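Local structure of hypothetical protein PH1789 (Pyrococcus horikoshii, 1WR2) at residues T18-L29 with I227-K235; H134-G142 with M166-L176. The protein is of unknown function but belongs to the ATP-grasp family, folding as a single chain in which helices pack on two antiparallel sheets. All coordinates share one frame; numbering follows the deposited sequence.

Interaction 1: T18-L29 with I227-K235; sequences TAMVEYEAKQVL and IVDSRIILK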
loop_
_atom_site.group_PDB
_atom_site.type_symbol
_atom_site.label_atom_id
_atom_site.label_comp_id
_atom_site.label_asym_id
_atom_site.label_seq_id
_atom_site.Cartn_x
_atom_site.Cartn_y
_atom_site.Cartn_z
ATOM N N THR A 18 -3.581 -12.611 -10.915
ATOM C CA THR A 18 -3.712 -11.235 -11.365
ATOM C C THR A 18 -3.565 -10.289 -10.173
ATOM O O THR A 18 -3.061 -9.172 -10.314
ATOM C CB THR A 18 -5.069 -10.986 -12.045
ATOM O OG1 THR A 18 -6.118 -11.091 -11.076
ATOM C CG2 THR A 18 -5.301 -12.007 -13.150
ATOM N N ALA A 19 -3.990 -10.741 -8.995
ATOM C CA ALA A 19 -3.897 -9.910 -7.799
ATOM C C ALA A 19 -2.587 -10.122 -7.043
ATOM O O ALA A 19 -2.233 -11.242 -6.684
ATOM C CB ALA A 19 -5.079 -10.186 -6.877
ATOM N N MET A 20 -1.867 -9.034 -6.801
ATOM C CA MET A 20 -0.609 -9.110 -6.074
ATOM C C MET A 20 -0.859 -8.931 -4.578
ATOM O O MET A 20 -1.689 -8.112 -4.176
ATOM C CB MET A 20 0.346 -8.011 -6.548
ATOM C CG MET A 20 0.627 -8.022 -8.032
ATOM S SD MET A 20 1.893 -6.814 -8.491
ATOM C CE MET A 20 3.379 -7.682 -8.003
ATOM N N VAL A 21 -0.142 -9.689 -3.750
ATOM C CA VAL A 21 -0.292 -9.560 -2.302
ATOM C C VAL A 21 0.519 -8.347 -1.858
ATOM O O VAL A 21 1.366 -7.861 -2.596
ATOM C CB VAL A 21 0.180 -10.840 -1.554
ATOM C CG1 VAL A 21 -0.724 -12.017 -1.934
ATOM C CG2 VAL A 21 1.617 -11.147 -1.894
ATOM N N GLU A 22 0.254 -7.855 -0.657
ATOM C CA GLU A 22 0.920 -6.659 -0.160
ATOM C C GLU A 22 2.432 -6.588 -0.355
ATOM O O GLU A 22 2.937 -5.574 -0.827
ATOM C CB GLU A 22 0.595 -6.449 1.322
ATOM C CG GLU A 22 1.083 -5.121 1.881
ATOM C CD GLU A 22 0.671 -4.913 3.331
ATOM O OE1 GLU A 22 -0.199 -5.667 3.827
ATOM O OE2 GLU A 22 1.211 -3.989 3.968
ATOM N N TYR A 23 3.159 -7.651 -0.019
ATOM C CA TYR A 23 4.607 -7.584 -0.157
ATOM C C TYR A 23 5.053 -7.519 -1.603
ATOM O O TYR A 23 6.061 -6.886 -1.902
ATOM C CB TYR A 23 5.299 -8.743 0.592
ATOM C CG TYR A 23 5.315 -10.076 -0.117
ATOM C CD1 TYR A 23 6.208 -10.330 -1.159
ATOM C CD2 TYR A 23 4.434 -11.089 0.254
ATOM C CE1 TYR A 23 6.218 -11.571 -1.815
ATOM C CE2 TYR A 23 4.435 -12.324 -0.391
ATOM C CZ TYR A 23 5.326 -12.557 -1.423
ATOM O OH TYR A 23 5.305 -13.767 -2.065
ATOM N N GLU A 24 4.301 -8.145 -2.511
ATOM C CA GLU A 24 4.663 -8.125 -3.937
ATOM C C GLU A 24 4.398 -6.745 -4.521
ATOM O O GLU A 24 5.180 -6.239 -5.321
ATOM C CB GLU A 24 3.851 -9.156 -4.727
ATOM C CG GLU A 24 4.042 -10.579 -4.258
ATOM C CD GLU A 24 3.052 -11.535 -4.892
ATOM O OE1 GLU A 24 1.876 -11.146 -5.053
ATOM O OE2 GLU A 24 3.448 -12.673 -5.214
ATOM N N ALA A 25 3.271 -6.153 -4.136
ATOM C CA ALA A 25 2.911 -4.816 -4.602
ATOM C C ALA A 25 3.994 -3.834 -4.154
ATOM O O ALA A 25 4.507 -3.047 -4.954
ATOM C CB ALA A 25 1.559 -4.407 -4.021
ATOM N N LYS A 26 4.351 -3.891 -2.876
ATOM C CA LYS A 26 5.362 -2.989 -2.336
ATOM C C LYS A 26 6.731 -3.113 -2.994
ATOM O O LYS A 26 7.485 -2.141 -3.049
ATOM C CB LYS A 26 5.461 -3.161 -0.826
ATOM C CG LYS A 26 4.262 -2.563 -0.110
ATOM C CD LYS A 26 4.305 -2.858 1.369
ATOM C CE LYS A 26 3.189 -2.148 2.111
ATOM N NZ LYS A 26 3.230 -2.521 3.560
ATOM N N GLN A 27 7.055 -4.299 -3.492
ATOM C CA GLN A 27 8.314 -4.494 -4.194
ATOM C C GLN A 27 8.247 -3.640 -5.461
ATOM O O GLN A 27 9.227 -3.017 -5.853
ATOM C CB GLN A 27 8.498 -5.965 -4.567
ATOM C CG GLN A 27 8.979 -6.846 -3.419
ATOM C CD GLN A 27 8.987 -8.319 -3.789
ATOM O OE1 GLN A 27 7.954 -8.991 -3.743
ATOM N NE2 GLN A 27 10.151 -8.824 -4.180
ATOM N N VAL A 28 7.082 -3.618 -6.104
ATOM C CA VAL A 28 6.918 -2.813 -7.309
ATOM C C VAL A 28 7.077 -1.338 -6.939
ATOM O O VAL A 28 7.761 -0.577 -7.628
ATOM C CB VAL A 28 5.530 -3.026 -7.940
ATOM C CG1 VAL A 28 5.338 -2.074 -9.113
ATOM C CG2 VAL A 28 5.387 -4.468 -8.401
ATOM N N LEU A 29 6.455 -0.946 -5.834
ATOM C CA LEU A 29 6.520 0.429 -5.375
ATOM C C LEU A 29 7.949 0.856 -5.051
ATOM O O LEU A 29 8.393 1.918 -5.491
ATOM C CB LEU A 29 5.610 0.624 -4.159
ATOM C CG LEU A 29 4.125 0.276 -4.379
ATOM C CD1 LEU A 29 3.326 0.633 -3.131
ATOM C CD2 LEU A 29 3.575 1.038 -5.568
ATOM N N ILE A 227 4.049 4.855 2.956
ATOM C CA ILE A 227 2.990 3.995 2.429
ATOM C C ILE A 227 2.767 2.836 3.399
ATOM O O ILE A 227 3.690 2.078 3.689
ATOM C CB ILE A 227 3.386 3.441 1.055
ATOM C CG1 ILE A 227 3.551 4.599 0.066
ATOM C CG2 ILE A 227 2.355 2.441 0.572
ATOM C CD1 ILE A 227 4.248 4.207 -1.229
ATOM N N VAL A 228 1.545 2.694 3.894
ATOM C CA VAL A 228 1.243 1.641 4.852
ATOM C C VAL A 228 0.768 0.326 4.247
ATOM O O VAL A 228 1.125 -0.752 4.729
ATOM C CB VAL A 228 0.218 2.147 5.884
ATOM C CG1 VAL A 228 -0.067 1.073 6.924
ATOM C CG2 VAL A 228 0.761 3.404 6.552
ATOM N N ASP A 229 -0.040 0.401 3.199
ATOM C CA ASP A 229 -0.534 -0.805 2.540
ATOM C C ASP A 229 -0.696 -0.440 1.072
ATOM O O ASP A 229 -0.740 0.743 0.731
ATOM C CB ASP A 229 -1.888 -1.220 3.122
ATOM C CG ASP A 229 -2.220 -2.683 2.860
ATOM O OD1 ASP A 229 -1.737 -3.242 1.858
ATOM O OD2 ASP A 229 -2.977 -3.278 3.652
ATOM N N SER A 230 -0.787 -1.443 0.211
ATOM C CA SER A 230 -0.940 -1.210 -1.219
ATOM C C SER A 230 -1.489 -2.446 -1.913
ATOM O O SER A 230 -1.258 -3.576 -1.476
ATOM C CB SER A 230 0.409 -0.849 -1.851
ATOM O OG SER A 230 0.312 -0.728 -3.264
ATOM N N ARG A 231 -2.227 -2.225 -2.993
ATOM C CA ARG A 231 -2.770 -3.333 -3.756
ATOM C C ARG A 231 -2.546 -3.052 -5.233
ATOM O O ARG A 231 -2.669 -1.911 -5.690
ATOM C CB ARG A 231 -4.264 -3.525 -3.477
ATOM C CG ARG A 231 -5.154 -2.444 -4.030
ATOM C CD ARG A 231 -6.604 -2.900 -4.012
ATOM N NE ARG A 231 -7.233 -2.720 -5.317
ATOM C CZ ARG A 231 -8.052 -3.606 -5.879
ATOM N NH1 ARG A 231 -8.339 -4.741 -5.250
ATOM N NH2 ARG A 231 -8.589 -3.355 -7.067
ATOM N N ILE A 232 -2.174 -4.093 -5.965
ATOM C CA ILE A 232 -1.945 -3.977 -7.396
ATOM C C ILE A 232 -2.652 -5.140 -8.082
ATOM O O ILE A 232 -2.475 -6.299 -7.695
ATOM C CB ILE A 232 -0.434 -4.028 -7.738
ATOM C CG1 ILE A 232 0.290 -2.828 -7.117
ATOM C CG2 ILE A 232 -0.234 -4.025 -9.245
ATOM C CD1 ILE A 232 1.792 -2.808 -7.383
ATOM N N ILE A 233 -3.477 -4.814 -9.077
ATOM C CA ILE A 233 -4.197 -5.821 -9.854
ATOM C C ILE A 233 -3.591 -5.795 -11.255
ATOM O O ILE A 233 -3.590 -4.759 -11.924
ATOM C CB ILE A 233 -5.703 -5.506 -9.963
ATOM C CG1 ILE A 233 -6.333 -5.453 -8.566
ATOM C CG2 ILE A 233 -6.387 -6.561 -10.835
ATOM C CD1 ILE A 233 -6.082 -6.692 -7.719
ATOM N N LEU A 234 -3.074 -6.938 -11.688
ATOM C CA LEU A 234 -2.441 -7.045 -12.993
ATOM C C LEU A 234 -3.391 -7.492 -14.098
ATOM O O LEU A 234 -4.442 -8.085 -13.841
ATOM C CB LEU A 234 -1.261 -8.017 -12.909
ATOM C CG LEU A 234 -0.158 -7.661 -11.908
ATOM C CD1 LEU A 234 0.806 -8.838 -11.781
ATOM C CD2 LEU A 234 0.575 -6.402 -12.363
ATOM N N LYS A 235 -3.004 -7.181 -15.330
ATOM C CA LYS A 235 -3.771 -7.554 -16.508
ATOM C C LYS A 235 -3.209 -8.874 -17.008
ATOM O O LYS A 235 -1.992 -9.070 -17.042
ATOM C CB LYS A 235 -3.644 -6.476 -17.592
ATOM C CG LYS A 235 -4.414 -5.202 -17.266
ATOM C CD LYS A 235 -3.689 -3.939 -17.712
ATOM C CE LYS A 235 -3.795 -3.703 -19.197
ATOM N NZ LYS A 235 -3.340 -2.326 -19.511
HETATM O O HOH W 1 -2.232 -6.367 -2.089
HETATM O O HOH W 2 -3.654 -6.477 -4.904
HETATM O O HOH W 3 4.391 -0.148 5.082
#
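Thr-18 and Met-20 pair the short edge strand 19-20 with strand 225-234, through Leu-234 and Ile-232: Leu-234 N donates to Thr-18 O over 2.6 Å, and Met-20 N answers with 2.9 Å to Ile-232 O. Between them Ala-19 and Ile-233 form an antiparallel non-hydrogen-bonded pair, where Ala-19 CB touches Ile-233 CD1. Two waters, both bonded to Met-20 O, continue the link to Ser-230 O and Ile-232 O as the chain turns into helix 22-30, whose segment axis crosses the strand at 88°.

Ile-232 fills the angle between strand and helix. Its CB and CG2 lie beside Met-20 SD, with CG2 3.6 Å away, the two side chains pointing the same way. Ile-232 CG1, beside the backbone N (chi1 -64°), is carried against helix 22-30: it meets Ala-25 CB at 3.7 Å, and terminal CD1 reaches Ala-25 CA and Val-28 CB.

At the other end, extended Lys-26 places NZ 3.0 Å from Val-228 O, above the carbonyl plane, while also forming a salt bridge with Glu-22 OE2. The Glu-22 carboxylate stacks on that of Asp-229, planes 25° apart and Glu-22 OE1 to Asp-229 OD1 3.5 Å. Lys-71 forms salt bridges with both acids, and Lys-62 with Glu-22. These cations probably offset the repulsion between the two carboxylates. The charged cluster sits at the Val-228 end, beyond the apolar seam round Ile-232.

Interaction 2: H134-G142 with M166-L176; sequences HAIMFGLGG and MIQEIKAYPIL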
loop_
_atom_site.group_PDB
_atom_site.type_symbol
_atom_site.label_atom_id
_atom_site.label_comp_id
_atom_site.label_asym_id
_atom_site.label_seq_id
_atom_site.Cartn_x
_atom_site.Cartn_y
_atom_site.Cartn_z
ATOM N N HIS A 134 -5.120 4.957 -18.271
ATOM C CA HIS A 134 -4.953 5.056 -16.824
ATOM C C HIS A 134 -5.142 6.450 -16.254
ATOM O O HIS A 134 -4.768 7.453 -16.861
ATOM C CB HIS A 134 -3.572 4.544 -16.387
ATOM C CG HIS A 134 -3.391 3.068 -16.559
ATOM N ND1 HIS A 134 -2.919 2.505 -17.725
ATOM C CD2 HIS A 134 -3.637 2.037 -15.715
ATOM C CE1 HIS A 134 -2.880 1.190 -17.592
ATOM N NE2 HIS A 134 -3.309 0.881 -16.380
ATOM N N ALA A 135 -5.730 6.493 -15.065
ATOM C CA ALA A 135 -5.958 7.742 -14.370
ATOM C C ALA A 135 -5.486 7.569 -12.938
ATOM O O ALA A 135 -5.606 6.485 -12.354
ATOM C CB ALA A 135 -7.430 8.104 -14.410
ATOM N N ILE A 136 -4.937 8.641 -12.383
ATOM C CA ILE A 136 -4.456 8.637 -11.024
ATOM C C ILE A 136 -5.396 9.530 -10.204
ATOM O O ILE A 136 -5.801 10.602 -10.657
ATOM C CB ILE A 136 -3.003 9.151 -10.965
ATOM C CG1 ILE A 136 -2.462 9.044 -9.538
ATOM C CG2 ILE A 136 -2.936 10.587 -11.493
ATOM C CD1 ILE A 136 -0.944 9.136 -9.465
ATOM N N MET A 137 -5.756 9.060 -9.014
ATOM C CA MET A 137 -6.671 9.773 -8.115
ATOM C C MET A 137 -6.007 10.101 -6.787
ATOM O O MET A 137 -5.120 9.380 -6.319
ATOM C CB MET A 137 -7.908 8.910 -7.808
ATOM C CG MET A 137 -8.953 8.787 -8.911
ATOM S SD MET A 137 -8.387 7.991 -10.436
ATOM C CE MET A 137 -8.447 6.236 -10.004
ATOM N N PHE A 138 -6.474 11.178 -6.167
ATOM C CA PHE A 138 -5.968 11.610 -4.876
ATOM C C PHE A 138 -7.119 12.126 -4.028
ATOM O O PHE A 138 -8.039 12.762 -4.540
ATOM C CB PHE A 138 -4.943 12.731 -5.025
ATOM C CG PHE A 138 -4.538 13.339 -3.717
ATOM C CD1 PHE A 138 -3.714 12.641 -2.837
ATOM C CD2 PHE A 138 -5.024 14.589 -3.338
ATOM C CE1 PHE A 138 -3.382 13.170 -1.601
ATOM C CE2 PHE A 138 -4.697 15.133 -2.097
ATOM C CZ PHE A 138 -3.875 14.423 -1.225
ATOM N N GLY A 139 -7.054 11.853 -2.730
ATOM C CA GLY A 139 -8.077 12.314 -1.810
ATOM C C GLY A 139 -7.675 11.887 -0.413
ATOM O O GLY A 139 -6.777 11.057 -0.264
ATOM N N LEU A 140 -8.311 12.442 0.615
ATOM C CA LEU A 140 -7.971 12.055 1.981
ATOM C C LEU A 140 -8.529 10.677 2.299
ATOM O O LEU A 140 -9.513 10.236 1.698
ATOM C CB LEU A 140 -8.529 13.055 3.002
ATOM C CG LEU A 140 -7.904 14.449 3.078
ATOM C CD1 LEU A 140 -8.440 15.177 4.302
ATOM C CD2 LEU A 140 -6.399 14.340 3.164
ATOM N N GLY A 141 -7.895 10.003 3.253
ATOM C CA GLY A 141 -8.346 8.683 3.651
ATOM C C GLY A 141 -9.254 8.778 4.861
ATOM O O GLY A 141 -9.938 9.782 5.057
ATOM N N GLY A 142 -9.256 7.739 5.687
ATOM C CA GLY A 142 -10.106 7.746 6.859
ATOM C C GLY A 142 -11.216 6.738 6.658
ATOM O O GLY A 142 -11.279 6.098 5.611
ATOM N N MET A 166 -4.085 18.928 -8.603
ATOM C CA MET A 166 -5.082 17.969 -8.120
ATOM C C MET A 166 -5.087 17.865 -6.594
ATOM O O MET A 166 -6.075 17.443 -5.996
ATOM C CB MET A 166 -4.871 16.589 -8.757
ATOM C CG MET A 166 -3.625 15.853 -8.338
ATOM S SD MET A 166 -3.348 14.399 -9.377
ATOM C CE MET A 166 -4.755 13.370 -8.917
ATOM N N ILE A 167 -3.989 18.259 -5.960
ATOM C CA ILE A 167 -3.928 18.221 -4.509
ATOM C C ILE A 167 -4.728 19.400 -3.960
ATOM O O ILE A 167 -5.394 19.293 -2.931
ATOM C CB ILE A 167 -2.474 18.329 -3.990
ATOM C CG1 ILE A 167 -1.650 17.129 -4.470
ATOM C CG2 ILE A 167 -2.473 18.378 -2.464
ATOM C CD1 ILE A 167 -0.188 17.166 -4.010
ATOM N N GLN A 168 -4.673 20.523 -4.668
ATOM C CA GLN A 168 -5.373 21.729 -4.239
ATOM C C GLN A 168 -6.862 21.727 -4.567
ATOM O O GLN A 168 -7.635 22.473 -3.967
ATOM C CB GLN A 168 -4.711 22.953 -4.873
ATOM C CG GLN A 168 -3.219 23.024 -4.614
ATOM C CD GLN A 168 -2.568 24.240 -5.236
ATOM O OE1 GLN A 168 -2.912 24.646 -6.350
ATOM N NE2 GLN A 168 -1.600 24.819 -4.526
ATOM N N GLU A 169 -7.261 20.885 -5.513
ATOM C CA GLU A 169 -8.650 20.803 -5.936
ATOM C C GLU A 169 -9.594 20.038 -5.006
ATOM O O GLU A 169 -10.814 20.181 -5.116
ATOM C CB GLU A 169 -8.719 20.202 -7.346
ATOM C CG GLU A 169 -7.920 20.979 -8.381
ATOM C CD GLU A 169 -8.052 20.408 -9.782
ATOM O OE1 GLU A 169 -8.089 19.169 -9.923
ATOM O OE2 GLU A 169 -8.106 21.203 -10.744
ATOM N N ILE A 170 -9.061 19.224 -4.095
ATOM C CA ILE A 170 -9.939 18.475 -3.194
ATOM C C ILE A 170 -10.555 19.422 -2.171
ATOM O O ILE A 170 -9.912 20.375 -1.729
ATOM C CB ILE A 170 -9.191 17.338 -2.438
ATOM C CG1 ILE A 170 -8.030 17.916 -1.626
ATOM C CG2 ILE A 170 -8.703 16.276 -3.433
ATOM C CD1 ILE A 170 -7.330 16.888 -0.751
ATOM N N LYS A 171 -11.803 19.163 -1.799
ATOM C CA LYS A 171 -12.482 20.019 -0.835
ATOM C C LYS A 171 -11.723 20.072 0.487
ATOM O O LYS A 171 -11.672 21.110 1.144
ATOM C CB LYS A 171 -13.901 19.517 -0.582
ATOM C CG LYS A 171 -14.787 19.491 -1.818
ATOM C CD LYS A 171 -16.243 19.251 -1.436
ATOM C CE LYS A 171 -17.113 19.090 -2.662
ATOM N NZ LYS A 171 -16.640 17.947 -3.496
ATOM N N ALA A 172 -11.125 18.948 0.864
ATOM C CA ALA A 172 -10.385 18.864 2.114
ATOM C C ALA A 172 -8.986 19.460 2.052
ATOM O O ALA A 172 -8.181 19.245 2.960
ATOM C CB ALA A 172 -10.304 17.420 2.563
ATOM N N TYR A 173 -8.686 20.209 0.994
ATOM C CA TYR A 173 -7.363 20.806 0.870
ATOM C C TYR A 173 -6.971 21.680 2.059
ATOM O O TYR A 173 -5.840 21.603 2.552
ATOM C CB TYR A 173 -7.243 21.653 -0.391
ATOM C CG TYR A 173 -5.902 22.335 -0.434
ATOM C CD1 TYR A 173 -4.744 21.603 -0.683
ATOM C CD2 TYR A 173 -5.775 23.686 -0.116
ATOM C CE1 TYR A 173 -3.492 22.192 -0.608
ATOM C CE2 TYR A 173 -4.524 24.289 -0.037
ATOM C CZ TYR A 173 -3.387 23.532 -0.282
ATOM O OH TYR A 173 -2.141 24.110 -0.192
ATOM N N PRO A 174 -7.887 22.554 2.515
ATOM C CA PRO A 174 -7.581 23.425 3.654
ATOM C C PRO A 174 -7.049 22.640 4.841
ATOM O O PRO A 174 -6.227 23.135 5.611
ATOM C CB PRO A 174 -8.927 24.084 3.948
ATOM C CG PRO A 174 -9.509 24.228 2.579
ATOM C CD PRO A 174 -9.220 22.865 1.968
ATOM N N ILE A 175 -7.525 21.409 4.986
ATOM C CA ILE A 175 -7.093 20.549 6.079
ATOM C C ILE A 175 -5.607 20.208 5.965
ATOM O O ILE A 175 -4.892 20.153 6.968
ATOM C CB ILE A 175 -7.922 19.257 6.101
ATOM C CG1 ILE A 175 -9.387 19.604 6.373
ATOM C CG2 ILE A 175 -7.387 18.306 7.158
ATOM C CD1 ILE A 175 -10.332 18.432 6.270
ATOM N N LEU A 176 -5.143 19.983 4.740
ATOM C CA LEU A 176 -3.742 19.657 4.503
ATOM C C LEU A 176 -2.856 20.875 4.720
ATOM O O LEU A 176 -1.723 20.757 5.181
ATOM C CB LEU A 176 -3.546 19.150 3.075
ATOM C CG LEU A 176 -4.242 17.851 2.679
ATOM C CD1 LEU A 176 -3.935 17.538 1.220
ATOM C CD2 LEU A 176 -3.765 16.720 3.581
#
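Phe-138 and Leu-140 supply most of the apolar surface that strand 133-140 presents to residues 166-176. The aromatic contacts centre on Phe-138, whose CG stands anti to the backbone N (chi1 172°) and carries the ring in among three aliphatic side chains. Ile-170 CD1 approaches Phe-138 CE2 obliquely at 3.4 Å, its side chain crossing that of Phe-138 at about a right angle. Ile-167 CG1 lies over one face, offset toward the rim, whereas Leu-176 CD1 meets the ring edge in plane, 4.0 Å from Phe-138 CZ.

Purely aliphatic contacts follow at Leu-140. Its two methyls divide the work: Leu-140 CD1 presses on Ala-172 CB at 3.4 Å, tighter than usual for two carbons, and Leu-140 CD2 lies 3.6 Å from Leu-176 CD2 as the leucines slide past each other in opposite directions.

Met-166 packs on both backbone and side chain at the other end. Bent at chi3 (-67°), Met-166 brings CE to 3.4 Å from Ile-136 O and within 3.9 Å of Phe-138 CB.

Polar ties lie outside this interface: Asp-150 accepts from the backbone N of Lys-171 and Ala-172, holding the type I turn from Ile-170 to Tyr-173, and Thr-152 OG1 bonds to Met-166 O. Helix 187-203 adds Val-191 and Ile-190 against Ile-167. The whole is a layered alpha+beta arrangement, helices and their connecting turn on one face of an antiparallel sheet, within the ATP-grasp domain.

Both contacts reach the same six-stranded antiparallel sheet, on strands separated by 208-218 and 120-129, with centres about 22 Å apart. Interaction 1 lies about 7 Å from the chain centre and joins distant parts of the sequence; interaction 2, nested inside that loop, is about 17 Å out, yet most of its touching residues are also buried. Their chemistry also differs. The first adds an edge strand by backbone pairing, with waters and ionic groups beside an apolar seam, whereas the second lays helices and a turn on a sheet face by aliphatic and aromatic packing. They meet lightly where Lys-235 NZ comes 4.0 Å from His-134 CE1, a packing contact.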